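Local coordinates for protein GTP binding regulator (Thermotoga maritima, PDB 1VR8) that is of unknown function but folds like the Ran-binding protein Mog1p and may therefore act as a regulator of GTP-binding proteins, at residues V61-K72 with W112-E121; V85-L93 with K98-K106. One frame throughout, in Å; residues are numbered along the deposited sequence. Where two conformers were deposited one is given.

Interaction 1: V61-K72 with W112-E121; sequences VFLYVYKGEEAK and WRKNWLFIVE. With AZI (azide ion), chain C.
Lys72 CB lies over one face of the Trp112 indole, 3.5 Å from the centroid of its six-membered ring, while Ala71 CB meets Trp112 CE3 at 4.0 Å and Trp116 O at 3.6 Å. Trp112 CG sits between its backbone N and carbonyl carbon (chi1 85°), which lays the indole under Lys72. With that indole cut back to an alanine, the Lys72 methylenes would probably lose their flat support and a gap would open beside Ala71. In the antiparallel strand pair, backbone bonds tie Phe62, Tyr64 and Tyr66 to Glu121, Ile119 and Leu117. On its tightly packed face Leu63 CD1 rests on Val120 CG2, and the extended Lys67 chain passes over one face of Trp116. Tyr64 and Glu121, on the other face, are partly exposed, yet Tyr64 OH donates to Glu121 OE2 (2.8 Å) from above the carboxylate plane, the tyrosine ring and the carboxylate standing 85° apart; a glycerol also bonds OE2, and Tyr42 holds OE1. More open still, between the Gly68-Ala71 and Arg113-Trp116 turns, a water bridges Gly68 O and Lys114 O, and Lys114 NZ reaches an azide ion. Helix 71-79 packs Ile74 and Trp75 against Leu117, strand 45-56 flanks strand 59-67, and strand 106-113 flanks strand 116-122.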
# COMPACT_ATOMS: atom_id res chain seq x y z
N VAL A 61 1.60 -7.86 -9.29
CA VAL A 61 1.50 -7.38 -7.93
C VAL A 61 0.39 -6.31 -7.86
O VAL A 61 0.27 -5.46 -8.74
CB VAL A 61 2.84 -6.79 -7.47
CG1 VAL A 61 2.72 -6.18 -6.11
CG2 VAL A 61 3.92 -7.90 -7.46
N PHE A 62 -0.44 -6.39 -6.83
CA PHE A 62 -1.57 -5.50 -6.66
C PHE A 62 -1.25 -4.46 -5.60
O PHE A 62 -0.77 -4.78 -4.52
CB PHE A 62 -2.81 -6.28 -6.23
CG PHE A 62 -3.33 -7.27 -7.25
CD1 PHE A 62 -2.62 -8.43 -7.52
CD2 PHE A 62 -4.52 -7.05 -7.91
CE1 PHE A 62 -3.08 -9.34 -8.44
CE2 PHE A 62 -4.99 -7.96 -8.86
CZ PHE A 62 -4.29 -9.09 -9.12
N LEU A 63 -1.52 -3.21 -5.92
CA LEU A 63 -1.36 -2.12 -4.98
C LEU A 63 -2.70 -1.44 -4.78
O LEU A 63 -3.30 -0.93 -5.73
CB LEU A 63 -0.36 -1.12 -5.50
CG LEU A 63 -0.25 0.18 -4.71
CD1 LEU A 63 0.49 -0.10 -3.44
CD2 LEU A 63 0.44 1.26 -5.50
N TYR A 64 -3.16 -1.44 -3.54
CA TYR A 64 -4.38 -0.75 -3.10
C TYR A 64 -3.96 0.52 -2.39
O TYR A 64 -3.06 0.51 -1.54
CB TYR A 64 -5.20 -1.62 -2.16
CG TYR A 64 -5.65 -2.94 -2.74
CD1 TYR A 64 -4.79 -4.02 -2.84
CD2 TYR A 64 -6.94 -3.11 -3.18
CE1 TYR A 64 -5.20 -5.21 -3.39
CE2 TYR A 64 -7.38 -4.32 -3.73
CZ TYR A 64 -6.50 -5.37 -3.82
OH TYR A 64 -6.90 -6.57 -4.38
N VAL A 65 -4.61 1.61 -2.76
CA VAL A 65 -4.28 2.91 -2.19
C VAL A 65 -5.53 3.63 -1.71
O VAL A 65 -6.54 3.70 -2.42
CB VAL A 65 -3.68 3.87 -3.23
CG1 VAL A 65 -3.08 5.10 -2.51
CG2 VAL A 65 -2.71 3.17 -4.13
N TYR A 66 -5.41 4.23 -0.53
CA TYR A 66 -6.44 5.09 0.05
C TYR A 66 -5.76 6.36 0.54
O TYR A 66 -4.69 6.29 1.16
CB TYR A 66 -7.16 4.38 1.23
CG TYR A 66 -7.92 5.33 2.13
CD1 TYR A 66 -7.27 6.02 3.17
CD2 TYR A 66 -9.29 5.56 1.94
CE1 TYR A 66 -7.96 6.91 3.96
CE2 TYR A 66 -9.99 6.46 2.74
CZ TYR A 66 -9.31 7.13 3.76
OH TYR A 66 -9.96 8.02 4.58
N LYS A 67 -6.36 7.51 0.25
CA LYS A 67 -5.93 8.80 0.78
C LYS A 67 -7.09 9.38 1.55
O LYS A 67 -8.20 9.49 1.03
CB LYS A 67 -5.59 9.77 -0.37
CG LYS A 67 -5.12 11.12 0.13
CD LYS A 67 -4.76 12.05 -1.01
CE LYS A 67 -4.21 13.36 -0.42
NZ LYS A 67 -4.08 14.41 -1.47
N GLY A 68 -6.84 9.82 2.77
CA GLY A 68 -7.87 10.44 3.57
C GLY A 68 -7.65 10.40 5.07
O GLY A 68 -6.65 9.87 5.55
N GLU A 69 -8.62 10.95 5.79
CA GLU A 69 -8.52 11.13 7.24
C GLU A 69 -8.79 9.87 8.04
O GLU A 69 -8.62 9.86 9.26
CB GLU A 69 -9.50 12.21 7.70
CG GLU A 69 -9.33 13.56 7.03
N GLU A 70 -9.22 8.80 7.38
CA GLU A 70 -9.59 7.58 8.08
C GLU A 70 -8.63 6.44 7.83
O GLU A 70 -8.99 5.29 8.00
CB GLU A 70 -11.00 7.15 7.69
CG GLU A 70 -12.06 8.15 7.98
CD GLU A 70 -13.45 7.56 7.74
OE1 GLU A 70 -13.75 7.19 6.58
OE2 GLU A 70 -14.22 7.47 8.74
N ALA A 71 -7.37 6.75 7.49
CA ALA A 71 -6.39 5.70 7.15
C ALA A 71 -6.19 4.73 8.30
O ALA A 71 -6.25 3.51 8.10
CB ALA A 71 -5.07 6.32 6.75
N LYS A 72 -5.97 5.25 9.50
CA LYS A 72 -5.80 4.40 10.69
C LYS A 72 -7.00 3.50 10.94
O LYS A 72 -6.82 2.30 11.15
CB LYS A 72 -5.51 5.23 11.94
CG LYS A 72 -5.15 4.38 13.15
CD LYS A 72 -4.88 5.18 14.42
CE LYS A 72 -4.15 4.29 15.48
NZ LYS A 72 -3.90 5.13 16.70
N TRP A 112 -0.06 2.19 7.07
CA TRP A 112 -0.67 3.50 7.09
C TRP A 112 0.25 4.47 7.82
O TRP A 112 1.02 4.08 8.71
CB TRP A 112 -2.09 3.50 7.70
CG TRP A 112 -2.08 3.61 9.19
CD1 TRP A 112 -1.92 2.60 10.09
CD2 TRP A 112 -2.10 4.82 9.95
NE1 TRP A 112 -1.88 3.09 11.35
CE2 TRP A 112 -2.00 4.46 11.31
CE3 TRP A 112 -2.25 6.16 9.62
CZ2 TRP A 112 -2.02 5.40 12.34
CZ3 TRP A 112 -2.27 7.10 10.66
CH2 TRP A 112 -2.13 6.72 12.00
N ARG A 113 0.16 5.73 7.41
CA ARG A 113 0.79 6.84 8.09
C ARG A 113 0.17 8.11 7.53
O ARG A 113 -0.18 8.18 6.35
CB ARG A 113 2.29 6.82 7.91
CG ARG A 113 3.05 7.79 8.85
CD ARG A 113 4.56 7.53 8.78
NE ARG A 113 5.35 8.33 9.73
CZ ARG A 113 5.70 9.61 9.56
NH1 ARG A 113 5.33 10.27 8.47
NH2 ARG A 113 6.42 10.24 10.48
N LYS A 114 0.04 9.11 8.38
CA LYS A 114 -0.61 10.36 8.03
C LYS A 114 -1.97 10.07 7.35
O LYS A 114 -2.82 9.43 7.96
CB LYS A 114 0.31 11.23 7.15
CG LYS A 114 1.63 11.65 7.85
CD LYS A 114 1.40 12.54 9.05
CE LYS A 114 2.73 13.07 9.65
NZ LYS A 114 2.48 13.94 10.84
N ASN A 115 -2.15 10.55 6.12
CA ASN A 115 -3.41 10.43 5.39
C ASN A 115 -3.35 9.37 4.28
O ASN A 115 -4.14 9.41 3.33
CB ASN A 115 -3.88 11.78 4.84
CG ASN A 115 -2.87 12.43 3.89
OD1 ASN A 115 -1.66 12.27 4.05
ND2 ASN A 115 -3.38 13.22 2.92
N TRP A 116 -2.48 8.37 4.43
CA TRP A 116 -2.29 7.35 3.42
C TRP A 116 -2.38 5.95 4.01
O TRP A 116 -1.89 5.69 5.11
CB TRP A 116 -0.89 7.50 2.77
CG TRP A 116 -0.74 8.75 1.97
CD1 TRP A 116 -0.15 9.94 2.35
CD2 TRP A 116 -1.20 8.96 0.64
NE1 TRP A 116 -0.25 10.86 1.36
CE2 TRP A 116 -0.90 10.30 0.29
CE3 TRP A 116 -1.86 8.15 -0.29
CZ2 TRP A 116 -1.20 10.83 -0.96
CZ3 TRP A 116 -2.15 8.68 -1.52
CH2 TRP A 116 -1.83 10.01 -1.85
N LEU A 117 -2.97 5.06 3.23
CA LEU A 117 -3.00 3.63 3.53
C LEU A 117 -2.68 2.89 2.24
O LEU A 117 -3.29 3.17 1.21
CB LEU A 117 -4.36 3.22 4.05
CG LEU A 117 -4.73 1.73 4.00
CD1 LEU A 117 -3.85 0.89 4.86
CD2 LEU A 117 -6.19 1.60 4.41
N PHE A 118 -1.73 1.97 2.30
CA PHE A 118 -1.33 1.12 1.15
C PHE A 118 -1.48 -0.34 1.51
O PHE A 118 -1.19 -0.73 2.65
CB PHE A 118 0.13 1.39 0.79
CG PHE A 118 0.36 2.78 0.26
CD1 PHE A 118 0.09 3.08 -1.07
CD2 PHE A 118 0.77 3.79 1.08
CE1 PHE A 118 0.26 4.34 -1.57
CE2 PHE A 118 0.93 5.09 0.59
CZ PHE A 118 0.67 5.35 -0.73
N ILE A 119 -1.88 -1.15 0.53
CA ILE A 119 -1.82 -2.59 0.66
C ILE A 119 -1.13 -3.10 -0.60
O ILE A 119 -1.51 -2.72 -1.74
CB ILE A 119 -3.21 -3.25 0.74
CG1 ILE A 119 -4.08 -2.60 1.85
CG2 ILE A 119 -3.02 -4.76 0.97
CD1 ILE A 119 -5.54 -2.95 1.72
N VAL A 120 -0.13 -3.94 -0.42
CA VAL A 120 0.49 -4.63 -1.54
C VAL A 120 0.24 -6.12 -1.39
O VAL A 120 0.48 -6.70 -0.32
CB VAL A 120 1.99 -4.35 -1.61
CG1 VAL A 120 2.66 -5.14 -2.74
CG2 VAL A 120 2.23 -2.91 -1.81
N GLU A 121 -0.25 -6.75 -2.45
CA GLU A 121 -0.50 -8.18 -2.42
C GLU A 121 -0.08 -8.86 -3.70
O GLU A 121 -0.12 -8.28 -4.78
CB GLU A 121 -1.94 -8.51 -2.04
CG GLU A 121 -2.98 -8.06 -2.95
CD GLU A 121 -4.41 -8.58 -2.60
OE1 GLU A 121 -4.67 -8.81 -1.39
OE2 GLU A 121 -5.24 -8.68 -3.56
N1 AZI C . 4.96 14.32 11.93
N2 AZI C . 5.32 14.68 13.02
N3 AZI C . 6.07 14.88 13.95
O HOH W 1 -5.47 9.57 8.09

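Interaction 2: V85-L93 with K98-K106; sequences VSIRSVLDL and KFSTVSNGK. With AZI (azide ion), chain B.
Val90 CG2 packs beside Phe99 CB at 4.1 Å, the two side chains pointing the same way. In one of its two conformers Arg88 adds a cation-pi contact: NH1 lies over one face of the Phe99 ring, Arg88 CZ stands 5.0 Å from the centroid of the Phe99 ring, and the guanidinium plane is turned 65° from the ring. In that conformer the chain leaves with CG anti to the backbone N (chi1 -173°) and bends at chi3 (-68°), which brings the guanidinium back over the ring. Further along, Thr101 OG1 comes unusually close to Ile87 O (2.5 Å), too short to be taken at face value, and Val85 CB comes within 3.2 Å of Thr101 OG1, the two side chains crossing at about a right angle. A water accepts from Ser86 N and donates to Val102 O.

The backbone sets these side chains in place: Ser89 and Ser100 exchange two hydrogen bonds, as do Leu91 and Lys98, with Leu91 N meeting Lys98 O at 2.8 Å. On the face of Ser89, Leu91, Lys98 and Ser100 lies an azide ion, probably from the crystallisation liquor; Ser100 OG donates to its N1 (2.9 Å), and the Lys98 methylenes run alongside. Tyr134 takes the Lys98 ammonium.

Farther out, Trp75 of helix 71-79 meets the Phe99 ring and touches Val90, while Asn79 makes a weak bond to Arg88 NH1. Strand 106-113 pairs with the other side of strand 96-103. The two strands thus form an antiparallel beta hairpin at the edge of the sheet, with one face laid on a helix and the other carrying the small anion.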
# COMPACT_ATOMS: atom_id res chain seq x y z
N VAL A 85 -6.52 -15.78 7.16
CA VAL A 85 -5.09 -15.97 7.43
C VAL A 85 -4.82 -16.79 8.70
O VAL A 85 -5.65 -16.87 9.62
CB VAL A 85 -4.29 -14.63 7.50
CG1 VAL A 85 -4.67 -13.71 6.33
CG2 VAL A 85 -4.46 -13.92 8.82
N SER A 86 -3.66 -17.43 8.70
CA SER A 86 -3.20 -18.24 9.81
C SER A 86 -2.11 -17.49 10.58
O SER A 86 -2.07 -17.55 11.79
CB SER A 86 -2.67 -19.57 9.27
OG SER A 86 -3.74 -20.36 8.77
N ILE A 87 -1.25 -16.79 9.85
CA ILE A 87 -0.14 -16.05 10.45
C ILE A 87 -0.23 -14.56 10.16
O ILE A 87 -0.60 -14.10 9.07
CB ILE A 87 1.23 -16.59 9.95
CG1 ILE A 87 2.41 -16.01 10.75
CG2 ILE A 87 1.42 -16.27 8.46
CD1 ILE A 87 2.50 -16.49 12.16
N ARG A 88 0.20 -13.77 11.13
CA ARG A 88 0.23 -12.33 10.99
C ARG A 88 1.35 -11.71 11.83
O ARG A 88 1.61 -12.19 12.93
CB ARG A 88 -1.11 -11.77 11.44
CG ARG A 88 -1.31 -10.29 11.19
CD ARG A 88 -2.66 -9.86 11.77
NE ARG A 88 -3.78 -10.46 11.02
CZ ARG A 88 -4.35 -9.93 9.94
NH1 ARG A 88 -3.96 -8.76 9.46
NH2 ARG A 88 -5.36 -10.57 9.34
N SER A 89 1.94 -10.64 11.32
CA SER A 89 2.91 -9.84 12.07
C SER A 89 2.41 -8.41 12.04
O SER A 89 2.12 -7.88 10.97
CB SER A 89 4.29 -9.90 11.44
OG SER A 89 5.20 -9.12 12.22
N VAL A 90 2.34 -7.76 13.20
CA VAL A 90 1.71 -6.44 13.30
C VAL A 90 2.56 -5.46 14.13
O VAL A 90 2.89 -5.76 15.27
CB VAL A 90 0.31 -6.51 13.98
CG1 VAL A 90 -0.44 -5.17 13.83
CG2 VAL A 90 -0.52 -7.63 13.37
N LEU A 91 2.85 -4.30 13.54
CA LEU A 91 3.39 -3.14 14.24
C LEU A 91 2.30 -2.12 14.29
O LEU A 91 1.81 -1.71 13.26
CB LEU A 91 4.55 -2.55 13.46
CG LEU A 91 5.09 -1.22 13.97
CD1 LEU A 91 5.67 -1.39 15.32
CD2 LEU A 91 6.15 -0.69 12.97
N ASP A 92 1.87 -1.74 15.47
CA ASP A 92 0.70 -0.87 15.63
C ASP A 92 1.06 0.26 16.59
O ASP A 92 1.08 0.08 17.81
CB ASP A 92 -0.46 -1.71 16.20
CG ASP A 92 -1.79 -0.95 16.27
OD1 ASP A 92 -1.88 0.28 16.02
OD2 ASP A 92 -2.80 -1.60 16.63
N LEU A 93 1.39 1.41 16.03
CA LEU A 93 1.79 2.56 16.83
C LEU A 93 0.70 3.63 16.72
O LEU A 93 -0.17 3.55 15.86
CB LEU A 93 3.13 3.10 16.30
CG LEU A 93 4.27 2.09 16.25
CD1 LEU A 93 5.50 2.72 15.59
CD2 LEU A 93 4.57 1.67 17.67
N LYS A 98 1.95 -1.14 10.38
CA LYS A 98 2.28 -2.03 9.30
C LYS A 98 1.95 -3.45 9.74
O LYS A 98 2.28 -3.84 10.86
CB LYS A 98 3.77 -1.94 8.97
CG LYS A 98 4.19 -2.88 7.84
CD LYS A 98 5.71 -2.81 7.62
CE LYS A 98 6.13 -3.73 6.48
NZ LYS A 98 7.59 -3.65 6.14
N PHE A 99 1.29 -4.21 8.87
CA PHE A 99 1.20 -5.65 9.06
C PHE A 99 1.60 -6.40 7.82
O PHE A 99 1.53 -5.88 6.71
CB PHE A 99 -0.17 -6.11 9.61
CG PHE A 99 -1.33 -5.97 8.64
CD1 PHE A 99 -1.53 -6.90 7.60
CD2 PHE A 99 -2.28 -4.98 8.82
CE1 PHE A 99 -2.63 -6.79 6.73
CE2 PHE A 99 -3.39 -4.86 7.96
CZ PHE A 99 -3.56 -5.76 6.92
N SER A 100 2.05 -7.63 8.04
CA SER A 100 2.33 -8.59 6.97
C SER A 100 1.64 -9.90 7.26
O SER A 100 1.65 -10.39 8.41
CB SER A 100 3.83 -8.84 6.86
OG SER A 100 4.50 -7.63 6.54
N THR A 101 1.08 -10.51 6.23
CA THR A 101 0.40 -11.77 6.39
C THR A 101 0.43 -12.55 5.07
O THR A 101 0.99 -12.09 4.07
CB THR A 101 -1.05 -11.55 6.91
OG1 THR A 101 -1.64 -12.80 7.25
CG2 THR A 101 -1.90 -10.81 5.90
N VAL A 102 -0.16 -13.73 5.11
CA VAL A 102 -0.23 -14.59 3.93
C VAL A 102 -1.65 -15.14 3.85
O VAL A 102 -2.15 -15.61 4.83
CB VAL A 102 0.76 -15.77 4.06
CG1 VAL A 102 0.72 -16.60 2.80
CG2 VAL A 102 2.14 -15.24 4.28
N SER A 103 -2.26 -15.09 2.67
CA SER A 103 -3.61 -15.62 2.48
C SER A 103 -3.67 -16.44 1.20
O SER A 103 -3.45 -15.92 0.14
CB SER A 103 -4.62 -14.47 2.36
OG SER A 103 -5.93 -15.03 2.21
N ASN A 104 -3.92 -17.73 1.34
CA ASN A 104 -4.01 -18.65 0.18
C ASN A 104 -2.93 -18.38 -0.86
O ASN A 104 -3.20 -18.12 -2.03
CB ASN A 104 -5.42 -18.60 -0.40
CG ASN A 104 -6.49 -19.10 0.60
OD1 ASN A 104 -6.26 -20.00 1.43
ND2 ASN A 104 -7.67 -18.50 0.52
N GLY A 105 -1.69 -18.37 -0.40
CA GLY A 105 -0.55 -18.25 -1.30
C GLY A 105 -0.06 -16.85 -1.58
O GLY A 105 1.01 -16.71 -2.16
N LYS A 106 -0.86 -15.84 -1.23
CA LYS A 106 -0.55 -14.46 -1.55
C LYS A 106 0.01 -13.78 -0.30
O LYS A 106 -0.61 -13.83 0.75
CB LYS A 106 -1.82 -13.71 -1.98
CG LYS A 106 -2.13 -13.79 -3.48
N1 AZI B . 5.63 -6.74 9.04
N2 AZI B . 5.29 -6.19 10.01
N3 AZI B . 4.98 -5.63 10.99
O HOH W 2 -1.63 -17.21 6.81

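Both contacts belong to one antiparallel sheet, their centres about 15 Å apart. Interaction 1 lies near the centre of the chain, about 5 Å from it, and interaction 2 is a surface contact about 13 Å out. Along the chain, residues 61-72 come first, then both halves of the hairpin 85-93 and 98-106, and finally 112-121, so the hairpin is made within the excursion that interaction 1 closes. Helix 71-79, whose first residues belong to interaction 1, lies on one face of the hairpin through Trp75 and Asn79, and Lys72 CE approaches Leu93 O at 4.1 Å. This helix and strand 106-113, which pairs with strands 96-103 and 116-122, tie the surface hairpin to the central strand pair.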